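PDB 3MMH: methionine-R-sulfoxide reductase from Neisseria meningitidis, which reduces the R epimer of free methionine sulfoxide to methionine in a GAF-domain pocket, probably by cysteine thiol chemistry. Local coordinates for residues T30-V33 with A34-N38; A41-K44 with E45-W49; S135-L138 with A139-D142; K158-E161 with A162-A166. One frame throughout, in Å; residues are numbered along the deposited sequence. Where two conformers were deposited one is given.

Contact 1 (T30-V33 with A34-N38); sequences TDWV and ANLAN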
loop_
_atom_site.group_PDB
_atom_site.type_symbol
_atom_site.label_atom_id
_atom_site.label_comp_id
_atom_site.label_asym_id
_atom_site.label_seq_id
_atom_site.Cartn_x
_atom_site.Cartn_y
_atom_site.Cartn_z
ATOM N N THR A 30 16.108 -0.942 2.771
ATOM C CA THR A 30 16.424 -1.868 1.689
ATOM C C THR A 30 15.233 -2.711 1.232
ATOM O O THR A 30 15.259 -3.259 0.134
ATOM C CB THR A 30 17.589 -2.821 2.101
ATOM O OG1 THR A 30 17.223 -3.478 3.293
ATOM C CG2 THR A 30 18.838 -2.002 2.298
ATOM N N ASP A 31 14.232 -2.908 2.100
ATOM C CA ASP A 31 13.092 -3.747 1.730
ATOM C C ASP A 31 12.310 -3.073 0.583
ATOM O O ASP A 31 11.829 -1.949 0.708
ATOM C CB ASP A 31 12.214 -3.984 2.938
ATOM C CG ASP A 31 11.095 -4.982 2.653
ATOM O OD1 ASP A 31 11.330 -6.197 2.801
ATOM O OD2 ASP A 31 10.011 -4.565 2.198
ATOM N N TRP A 32 12.165 -3.837 -0.497
ATOM C CA TRP A 32 11.546 -3.313 -1.741
ATOM C C TRP A 32 10.094 -2.943 -1.516
ATOM O O TRP A 32 9.656 -1.859 -1.889
ATOM C CB TRP A 32 11.746 -4.395 -2.835
ATOM C CG TRP A 32 11.152 -4.116 -4.174
ATOM C CD1 TRP A 32 10.425 -4.965 -4.905
ATOM C CD2 TRP A 32 11.378 -2.949 -5.026
ATOM N NE1 TRP A 32 10.155 -4.447 -6.167
ATOM C CE2 TRP A 32 10.729 -3.222 -6.246
ATOM C CE3 TRP A 32 12.041 -1.723 -4.857
ATOM C CZ2 TRP A 32 10.753 -2.345 -7.342
ATOM C CZ3 TRP A 32 12.065 -0.905 -5.876
ATOM C CH2 TRP A 32 11.426 -1.191 -7.124
ATOM N N VAL A 33 9.318 -3.847 -0.913
ATOM C CA VAL A 33 7.913 -3.568 -0.698
ATOM C C VAL A 33 7.697 -2.349 0.227
ATOM O O VAL A 33 6.841 -1.519 -0.057
ATOM C CB VAL A 33 7.173 -4.832 -0.146
ATOM C CG1 VAL A 33 5.809 -4.522 0.381
ATOM C CG2 VAL A 33 7.099 -5.880 -1.298
ATOM N N ALA A 34 8.510 -2.221 1.289
ATOM C CA ALA A 34 8.412 -1.066 2.157
ATOM C C ALA A 34 8.641 0.222 1.374
ATOM O O ALA A 34 7.945 1.227 1.531
ATOM C CB ALA A 34 9.381 -1.154 3.351
ATOM N N ASN A 35 9.649 0.222 0.503
ATOM C CA ASN A 35 9.984 1.365 -0.306
ATOM C C ASN A 35 8.889 1.729 -1.300
ATOM O O ASN A 35 8.566 2.896 -1.499
ATOM C CB ASN A 35 11.329 1.242 -0.962
ATOM C CG ASN A 35 12.492 1.515 -0.020
ATOM O OD1 ASN A 35 12.331 2.252 0.925
ATOM N ND2 ASN A 35 13.662 0.913 -0.338
ATOM N N LEU A 36 8.300 0.715 -1.926
ATOM C CA LEU A 36 7.169 0.960 -2.824
ATOM C C LEU A 36 6.008 1.544 -2.065
ATOM O O LEU A 36 5.303 2.455 -2.526
ATOM C CB LEU A 36 6.749 -0.330 -3.555
ATOM C CG LEU A 36 7.821 -0.867 -4.542
ATOM C CD1 LEU A 36 7.306 -2.204 -5.114
ATOM C CD2 LEU A 36 8.251 0.128 -5.598
ATOM N N ALA A 37 5.730 0.997 -0.881
ATOM C CA ALA A 37 4.617 1.451 -0.051
ATOM C C ALA A 37 4.794 2.887 0.349
ATOM O O ALA A 37 3.866 3.736 0.249
ATOM C CB ALA A 37 4.427 0.523 1.141
ATOM N N ASN A 38 5.986 3.277 0.808
ATOM C CA ASN A 38 6.195 4.675 1.193
ATOM C C ASN A 38 6.205 5.593 -0.068
ATOM O O ASN A 38 5.749 6.736 0.032
ATOM C CB ASN A 38 7.488 4.890 2.009
ATOM C CG ASN A 38 7.247 4.769 3.498
ATOM O OD1 ASN A 38 6.011 4.933 3.882
ATOM N ND2 ASN A 38 8.199 4.425 4.265
#
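Leu36, one turn further along helix 32-47 of the GAF domain, lays both methyl groups over one face of the Trp32 indole. CD2 stands above the six-membered ring, 3.9 Å from its centroid and 14° off the normal, a CH-pi contact, while CD1 reaches the ring fusion at CE2, 3.7 Å away. Trp32 turns CG away from its own N (chi1 178°), which stands the indole alongside the first turn, where a branched leucine tip can spread over it. The tryptophan-leucine pair lies on the side of the helix facing the sheet, where Leu56 of strand 51-58 touches both; from helix 143-165, Phe160 meets the indole edge-to-face.

On another side Asp31 is the N-cap. Its OD2 accepts from Ala34 N at 2.9 Å through the anti lone pair, satisfying an amide that the first turn cannot pair itself; a short carboxylate suits the place, and its negative charge probably interacts well with the helix dipole. Asp31 O then starts the backbone bonding by accepting from Asn35 N at 3.1 Å. Asn35, which with Thr30 and Arg159 belongs to a magnesium site, sends ND2 to Glu29 O. The small Ala37 keeps CB 3.4 Å from Val33 O.

Contact 2 (A41-K44 with E45-W49); sequences AVLK and EAFGW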
loop_
_atom_site.group_PDB
_atom_site.type_symbol
_atom_site.label_atom_id
_atom_site.label_comp_id
_atom_site.label_asym_id
_atom_site.label_seq_id
_atom_site.Cartn_x
_atom_site.Cartn_y
_atom_site.Cartn_z
ATOM N N ALA A 41 2.687 6.318 -0.831
ATOM C CA ALA A 41 2.180 7.256 0.144
ATOM C C ALA A 41 2.569 8.671 -0.107
ATOM O O ALA A 41 1.766 9.616 0.092
ATOM C CB ALA A 41 2.666 6.841 1.565
ATOM N N VAL A 42 3.833 8.904 -0.471
ATOM C CA VAL A 42 4.301 10.270 -0.756
ATOM C C VAL A 42 3.572 10.855 -1.981
ATOM O O VAL A 42 3.089 11.994 -1.947
ATOM C CB VAL A 42 5.793 10.369 -0.901
ATOM C CG1 VAL A 42 6.196 11.794 -1.261
ATOM C CG2 VAL A 42 6.497 9.989 0.366
ATOM N N LEU A 43 3.473 10.030 -3.031
ATOM C CA LEU A 43 2.780 10.519 -4.223
ATOM C C LEU A 43 1.308 10.816 -3.964
ATOM O O LEU A 43 0.767 11.822 -4.416
ATOM C CB LEU A 43 2.947 9.540 -5.358
ATOM C CG LEU A 43 4.356 9.378 -5.930
ATOM C CD1 LEU A 43 4.377 8.186 -6.897
ATOM C CD2 LEU A 43 4.844 10.656 -6.604
ATOM N N LYS A 44 0.646 9.917 -3.199
ATOM C CA LYS A 44 -0.761 10.147 -2.887
ATOM C C LYS A 44 -0.963 11.407 -2.100
ATOM O O LYS A 44 -1.866 12.215 -2.367
ATOM C CB LYS A 44 -1.316 8.965 -2.114
ATOM C CG LYS A 44 -2.823 8.959 -1.912
ATOM C CD LYS A 44 -3.643 8.572 -3.203
ATOM C CE LYS A 44 -5.087 8.284 -2.982
ATOM N NZ LYS A 44 -5.950 9.404 -3.047
ATOM N N GLU A 45 -0.130 11.650 -1.082
ATOM C CA GLU A 45 -0.250 12.833 -0.228
ATOM C C GLU A 45 0.045 14.105 -1.080
ATOM O O GLU A 45 -0.665 15.109 -0.975
ATOM C CB GLU A 45 0.672 12.778 1.008
ATOM C CG GLU A 45 0.477 13.925 1.879
ATOM C CD GLU A 45 1.149 13.917 3.220
ATOM O OE1 GLU A 45 1.934 13.047 3.493
ATOM O OE2 GLU A 45 0.889 14.834 4.036
ATOM N N ALA A 46 1.093 14.087 -1.872
ATOM C CA ALA A 46 1.548 15.250 -2.599
ATOM C C ALA A 46 0.556 15.615 -3.706
ATOM O O ALA A 46 0.180 16.779 -3.865
ATOM C CB ALA A 46 2.934 15.012 -3.187
ATOM N N PHE A 47 0.164 14.625 -4.510
ATOM C CA PHE A 47 -0.614 14.940 -5.742
ATOM C C PHE A 47 -2.109 14.617 -5.613
ATOM O O PHE A 47 -2.909 15.172 -6.350
ATOM C CB PHE A 47 -0.045 14.149 -6.940
ATOM C CG PHE A 47 1.315 14.627 -7.335
ATOM C CD1 PHE A 47 1.429 15.691 -8.199
ATOM C CD2 PHE A 47 2.475 14.031 -6.863
ATOM C CE1 PHE A 47 2.680 16.183 -8.594
ATOM C CE2 PHE A 47 3.680 14.551 -7.225
ATOM C CZ PHE A 47 3.782 15.597 -8.078
ATOM N N GLY A 48 -2.503 13.762 -4.661
ATOM C CA GLY A 48 -3.908 13.520 -4.460
ATOM C C GLY A 48 -4.576 12.768 -5.561
ATOM O O GLY A 48 -5.827 12.766 -5.656
ATOM N N TRP A 49 -3.853 12.046 -6.411
ATOM C CA TRP A 49 -4.434 11.278 -7.466
ATOM C C TRP A 49 -5.390 10.276 -6.883
ATOM O O TRP A 49 -5.236 9.769 -5.799
ATOM C CB TRP A 49 -3.339 10.551 -8.270
ATOM C CG TRP A 49 -2.381 11.443 -8.983
ATOM C CD1 TRP A 49 -2.682 12.585 -9.672
ATOM C CD2 TRP A 49 -0.980 11.304 -9.037
ATOM N NE1 TRP A 49 -1.554 13.149 -10.206
ATOM C CE2 TRP A 49 -0.498 12.367 -9.855
ATOM C CE3 TRP A 49 -0.065 10.404 -8.555
ATOM C CZ2 TRP A 49 0.863 12.505 -10.161
ATOM C CZ3 TRP A 49 1.275 10.562 -8.874
ATOM C CH2 TRP A 49 1.754 11.607 -9.669
#
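Lys44 O accepts from Gly48 N at 2.8 Å, a bond bent to 136° at the hydrogen, with the donor above the carbonyl plane. The side chain of the same lysine ties the last full turn of the helix to the chain that leaves it, NZ donating to Trp49 O over 2.9 Å. It gets there by folding: CG lies anti to the backbone N, then the chain bends at chi2 (75°) and again at chi4, so CD and CE also run close to the same carbonyl oxygen. A long flexible chain with a cationic end suits this task, since it can reach forward past the helix end to a carbonyl of the departing chain. This is the C-terminal end of helix 32-47 in the GAF domain, and Gly48 leaves it with positive phi (69°), a conformation glycine adopts easily.

The turn brings two aromatic residues together. Phe47 CB sits 3.4 Å above the centre of the Trp49 ring system, and Trp49 CH2 lies over a face of the Phe47 ring. Leu43 fills in beside both, CD2 near Phe47 CE2 and CB 4.0 Å from Trp49 CZ3. Helix 11-27 covers this greasy side through Leu14 and Tyr15. Glu45, extended outward, belongs with Ala41 to a magnesium site.

Contact 3 (S135-L138 with A139-D142); sequences SEHL and AQFD. With ACT (acetate ion), chain M.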
loop_
_atom_site.group_PDB
_atom_site.type_symbol
_atom_site.label_atom_id
_atom_site.label_comp_id
_atom_site.label_asym_id
_atom_site.label_seq_id
_atom_site.Cartn_x
_atom_site.Cartn_y
_atom_site.Cartn_z
ATOM N N SER A 135 -6.531 9.026 -12.385
ATOM C CA SER A 135 -7.269 10.226 -11.967
ATOM C C SER A 135 -8.727 10.108 -12.405
ATOM O O SER A 135 -9.018 9.559 -13.458
ATOM C CB SER A 135 -6.663 11.435 -12.613
ATOM O OG SER A 135 -7.388 12.613 -12.228
ATOM N N GLU A 136 -9.599 10.654 -11.587
ATOM C CA GLU A 136 -10.991 10.882 -11.991
ATOM C C GLU A 136 -11.169 12.026 -12.959
ATOM O O GLU A 136 -12.272 12.170 -13.498
ATOM C CB GLU A 136 -11.848 11.166 -10.754
ATOM C CG GLU A 136 -12.002 9.982 -9.892
ATOM C CD GLU A 136 -13.116 10.197 -8.844
ATOM O OE1 GLU A 136 -14.274 9.962 -9.154
ATOM O OE2 GLU A 136 -12.754 10.530 -7.686
ATOM N N HIS A 137 -10.142 12.852 -13.202
ATOM C CA HIS A 137 -10.210 14.011 -14.130
ATOM C C HIS A 137 -9.675 13.541 -15.484
ATOM O O HIS A 137 -8.799 12.651 -15.514
ATOM C CB HIS A 137 -9.348 15.179 -13.610
ATOM C CG HIS A 137 -9.660 15.545 -12.209
ATOM N ND1 HIS A 137 -10.947 15.617 -11.726
ATOM C CD2 HIS A 137 -8.846 15.797 -11.162
ATOM C CE1 HIS A 137 -10.915 15.951 -10.443
ATOM N NE2 HIS A 137 -9.651 16.028 -10.070
ATOM N N LEU A 138 -10.168 14.100 -16.589
ATOM C CA LEU A 138 -9.556 13.893 -17.901
ATOM C C LEU A 138 -8.192 14.581 -17.938
ATOM O O LEU A 138 -8.019 15.624 -17.384
ATOM C CB LEU A 138 -10.437 14.476 -18.990
ATOM C CG LEU A 138 -11.665 13.694 -19.329
ATOM C CD1 LEU A 138 -12.659 14.540 -20.107
ATOM C CD2 LEU A 138 -11.364 12.420 -20.065
ATOM N N ALA A 139 -7.243 13.992 -18.683
ATOM C CA ALA A 139 -5.949 14.629 -18.989
ATOM C C ALA A 139 -5.276 15.131 -17.741
ATOM O O ALA A 139 -4.577 16.161 -17.800
ATOM C CB ALA A 139 -6.158 15.882 -19.997
ATOM N N GLN A 140 -5.277 14.347 -16.661
ATOM C CA GLN A 140 -4.548 14.756 -15.476
ATOM C C GLN A 140 -3.044 14.564 -15.660
ATOM O O GLN A 140 -2.261 15.189 -14.938
ATOM C CB GLN A 140 -5.065 13.985 -14.260
ATOM C CG GLN A 140 -4.571 14.633 -12.972
ATOM C CD GLN A 140 -5.103 16.045 -12.761
ATOM O OE1 GLN A 140 -6.261 16.295 -13.102
ATOM N NE2 GLN A 140 -4.279 16.975 -12.260
ATOM N N PHE A 141 -2.645 13.686 -16.554
ATOM C CA PHE A 141 -1.260 13.312 -16.722
ATOM C C PHE A 141 -0.748 13.745 -18.095
ATOM O O PHE A 141 -1.428 13.569 -19.109
ATOM C CB PHE A 141 -1.021 11.802 -16.558
ATOM C CG PHE A 141 -1.623 11.285 -15.280
ATOM C CD1 PHE A 141 -0.969 11.467 -14.089
ATOM C CD2 PHE A 141 -2.862 10.657 -15.264
ATOM C CE1 PHE A 141 -1.556 11.001 -12.918
ATOM C CE2 PHE A 141 -3.421 10.224 -14.093
ATOM C CZ PHE A 141 -2.763 10.380 -12.905
ATOM N N ASP A 142 0.415 14.380 -18.096
ATOM C CA ASP A 142 0.975 14.910 -19.295
ATOM C C ASP A 142 2.501 14.713 -19.311
ATOM O O ASP A 142 3.042 13.860 -18.598
ATOM C CB ASP A 142 0.538 16.381 -19.457
ATOM C CG ASP A 142 1.128 17.300 -18.453
ATOM O OD1 ASP A 142 2.037 16.914 -17.713
ATOM O OD2 ASP A 142 0.692 18.465 -18.372
HETATM C C ACT M . -7.935 12.719 -8.897
HETATM O O ACT M . -8.949 12.007 -9.173
HETATM O OXT ACT M . -6.896 12.791 -9.615
HETATM C CH3 ACT M . -8.099 13.619 -7.699
HETATM O O HOH W 1 -7.007 17.690 -15.403
#
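One water joins the two halves of this loop, donating to Leu138 O at 3.0 Å and to Gln140 OE1 at 2.8 Å. The loop carries the chain out of strand 126-135 towards helix 143-165 of the GAF domain, and it begins with an ST turn, in which Ser135 OG accepts from His137 N at 2.9 Å. With OG anti to the backbone N (chi1 179°), the hydroxyl swings beside its own carbonyl carbon and comes within range of the amide two residues on. Serine suits the place as a short side chain able to donate and accept at once: an acetate ion, probably from the crystallisation liquor, takes a hydrogen bond from Ser135 OG to its OXT at 2.7 Å and another from Glu136 N to its O at 2.8 Å.

Gln140 folds back against the turn. Its CB packs 3.4 Å from Ser135 OG, and its amide lies beside the His137 ring, the two planes 64° apart, with OE1 at the ring edge 3.3 Å from CD2. Ser115 OG adds hydrogen bonds with His137 O and Gln140 N. Gln140 belongs with Asp145 to one magnesium site, and Phe141 with Val97 to another. The buried Phe141 side chain meets Trp49 and Ile117, and it presents the edge of its ring to Ser135 N, in plane with CE2 3.7 Å away.

Contact 4 (K158-E161 with A162-A166); sequences KRFE and ASRQA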
loop_
_atom_site.group_PDB
_atom_site.type_symbol
_atom_site.label_atom_id
_atom_site.label_comp_id
_atom_site.label_asym_id
_atom_site.label_seq_id
_atom_site.Cartn_x
_atom_site.Cartn_y
_atom_site.Cartn_z
ATOM N N LYS A 158 17.194 1.631 -8.691
ATOM C CA LYS A 158 18.412 1.529 -7.865
ATOM C C LYS A 158 18.109 0.900 -6.519
ATOM O O LYS A 158 18.921 0.151 -5.986
ATOM C CB LYS A 158 19.140 2.860 -7.722
ATOM C CG LYS A 158 19.621 3.328 -9.148
ATOM C CD LYS A 158 20.232 4.676 -9.120
ATOM C CE LYS A 158 20.598 5.070 -10.545
ATOM N NZ LYS A 158 19.302 5.320 -11.297
ATOM N N ARG A 159 16.957 1.209 -5.942
ATOM C CA ARG A 159 16.560 0.558 -4.677
ATOM C C ARG A 159 16.243 -0.904 -4.853
ATOM O O ARG A 159 16.498 -1.704 -3.943
ATOM C CB ARG A 159 15.380 1.291 -3.993
ATOM C CG ARG A 159 15.681 2.750 -3.687
ATOM C CD ARG A 159 17.013 3.019 -3.060
ATOM N NE ARG A 159 17.202 2.312 -1.791
ATOM C CZ ARG A 159 18.366 1.943 -1.329
ATOM N NH1 ARG A 159 19.462 2.086 -2.064
ATOM N NH2 ARG A 159 18.404 1.341 -0.119
ATOM N N PHE A 160 15.699 -1.301 -6.001
ATOM C CA PHE A 160 15.446 -2.724 -6.285
ATOM C C PHE A 160 16.768 -3.458 -6.267
ATOM O O PHE A 160 16.965 -4.509 -5.663
ATOM C CB PHE A 160 14.687 -2.931 -7.586
ATOM C CG PHE A 160 14.509 -4.360 -7.923
ATOM C CD1 PHE A 160 13.594 -5.140 -7.279
ATOM C CD2 PHE A 160 15.337 -4.954 -8.851
ATOM C CE1 PHE A 160 13.478 -6.460 -7.570
ATOM C CE2 PHE A 160 15.183 -6.356 -9.169
ATOM C CZ PHE A 160 14.229 -7.044 -8.504
ATOM N N GLU A 161 17.755 -2.939 -7.001
ATOM C CA GLU A 161 19.047 -3.568 -6.986
ATOM C C GLU A 161 19.683 -3.608 -5.589
ATOM O O GLU A 161 20.286 -4.600 -5.190
ATOM C CB GLU A 161 19.938 -2.849 -7.978
ATOM C CG GLU A 161 19.533 -2.869 -9.454
ATOM C CD GLU A 161 19.323 -4.263 -9.967
ATOM O OE1 GLU A 161 19.853 -5.271 -9.385
ATOM O OE2 GLU A 161 18.608 -4.328 -10.964
ATOM N N ALA A 162 19.519 -2.550 -4.822
ATOM C CA ALA A 162 20.054 -2.537 -3.439
ATOM C C ALA A 162 19.380 -3.555 -2.590
ATOM O O ALA A 162 20.029 -4.208 -1.782
ATOM C CB ALA A 162 19.873 -1.150 -2.799
ATOM N N SER A 163 18.096 -3.885 -2.870
ATOM C CA SER A 163 17.350 -4.873 -2.081
ATOM C C SER A 163 17.997 -6.246 -2.297
ATOM O O SER A 163 17.982 -7.065 -1.378
ATOM C CB SER A 163 15.866 -4.891 -2.446
ATOM O OG SER A 163 15.581 -5.590 -3.649
ATOM N N ARG A 164 18.549 -6.498 -3.447
ATOM C CA ARG A 164 19.166 -7.784 -3.770
ATOM C C ARG A 164 20.506 -7.955 -3.164
ATOM O O ARG A 164 20.971 -9.086 -2.924
ATOM C CB ARG A 164 19.238 -7.989 -5.269
ATOM C CG ARG A 164 17.911 -7.864 -5.975
ATOM C CD ARG A 164 18.108 -7.927 -7.470
ATOM N NE ARG A 164 18.597 -9.197 -7.981
ATOM C CZ ARG A 164 18.756 -9.425 -9.282
ATOM N NH1 ARG A 164 18.538 -8.474 -10.188
ATOM N NH2 ARG A 164 19.188 -10.608 -9.677
ATOM N N GLN A 165 21.203 -6.846 -2.865
ATOM C CA GLN A 165 22.529 -6.860 -2.303
ATOM C C GLN A 165 22.531 -6.633 -0.811
ATOM O O GLN A 165 23.600 -6.676 -0.166
ATOM C CB GLN A 165 23.411 -5.821 -2.977
ATOM C CG GLN A 165 23.540 -6.089 -4.481
ATOM C CD GLN A 165 24.043 -7.456 -4.814
ATOM O OE1 GLN A 165 24.926 -8.002 -4.194
ATOM N NE2 GLN A 165 23.484 -8.050 -5.838
ATOM N N ALA A 166 21.371 -6.404 -0.207
ATOM C CA ALA A 166 21.289 -6.116 1.213
ATOM C C ALA A 166 21.445 -7.370 2.049
ATOM O O ALA A 166 20.936 -8.398 1.664
ATOM C CB ALA A 166 19.945 -5.489 1.522
HETATM O O HOH W 2 21.987 -6.034 -7.640
#
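Ser163 OG donates to Phe160 O at 2.7 Å, in the carbonyl plane and on a lone pair. The hydroxyl stands between its backbone N and carbonyl carbon (chi1 78°), facing back along the helix, where a short serine can reach the carbonyl of the preceding turn. Ser163 N bonds chiefly to Arg159 O at 2.9 Å and shares a weak bond with Phe160 O. Beyond it Arg164 N and Gln165 N make only weak backbone bonds, so the pattern slackens near the C-terminus of helix 143-165. Further back Ala162 N reaches Lys158 O at 3.0 Å.

In one of its two conformers Arg164 runs obliquely past Phe160, its CD 3.7 Å from CE2 and its guanidinium plane turned 52° from the ring. In that conformer it also lies beside Glu161, whose OE1 forms a long salt bridge of 3.6 Å to NH1. Both charges have further partners: NH1 pairs with Asp124, OE2 bonds to Ser123 OG, and a water donates to OE1 while accepting from Gln165 NE2. Arg159, bent at chi2 and chi3, folds its guanidinium over Ala162 so that NH1 lies 3.3 Å from CB; the small methyl permits this close lid, and NH2 bonds to Glu29 O.

Outward from this turn, strand 115-123 receives Phe160 and Arg164 at Ser123, while helix 32-47 lies alongside, Trp32 against Ser163 and Asn35 beside Arg159.

Contacts 1 and 2 mark the start and end of helix 32-47, their centres 16 Å apart, and both touch the second subunit. Contact 4, near the C-terminal end of helix 143-165, lies beside contact 1: Trp32 CE2 is 3.6 Å from Phe160 CD1, and Thr30 and Asn35 share a magnesium site with Arg159. At the other end contact 2 reaches contact 3, with Trp49 NE1 3.5 Å from Phe141 CE1. Contacts 3 and 4, centres about 32 Å apart, lie on opposite sides of the chain's centre. None of the four lines the methionine sulfoxide pocket; the side chains of Phe141 and Leu36 stand about 10 and 14 Å from the substrate.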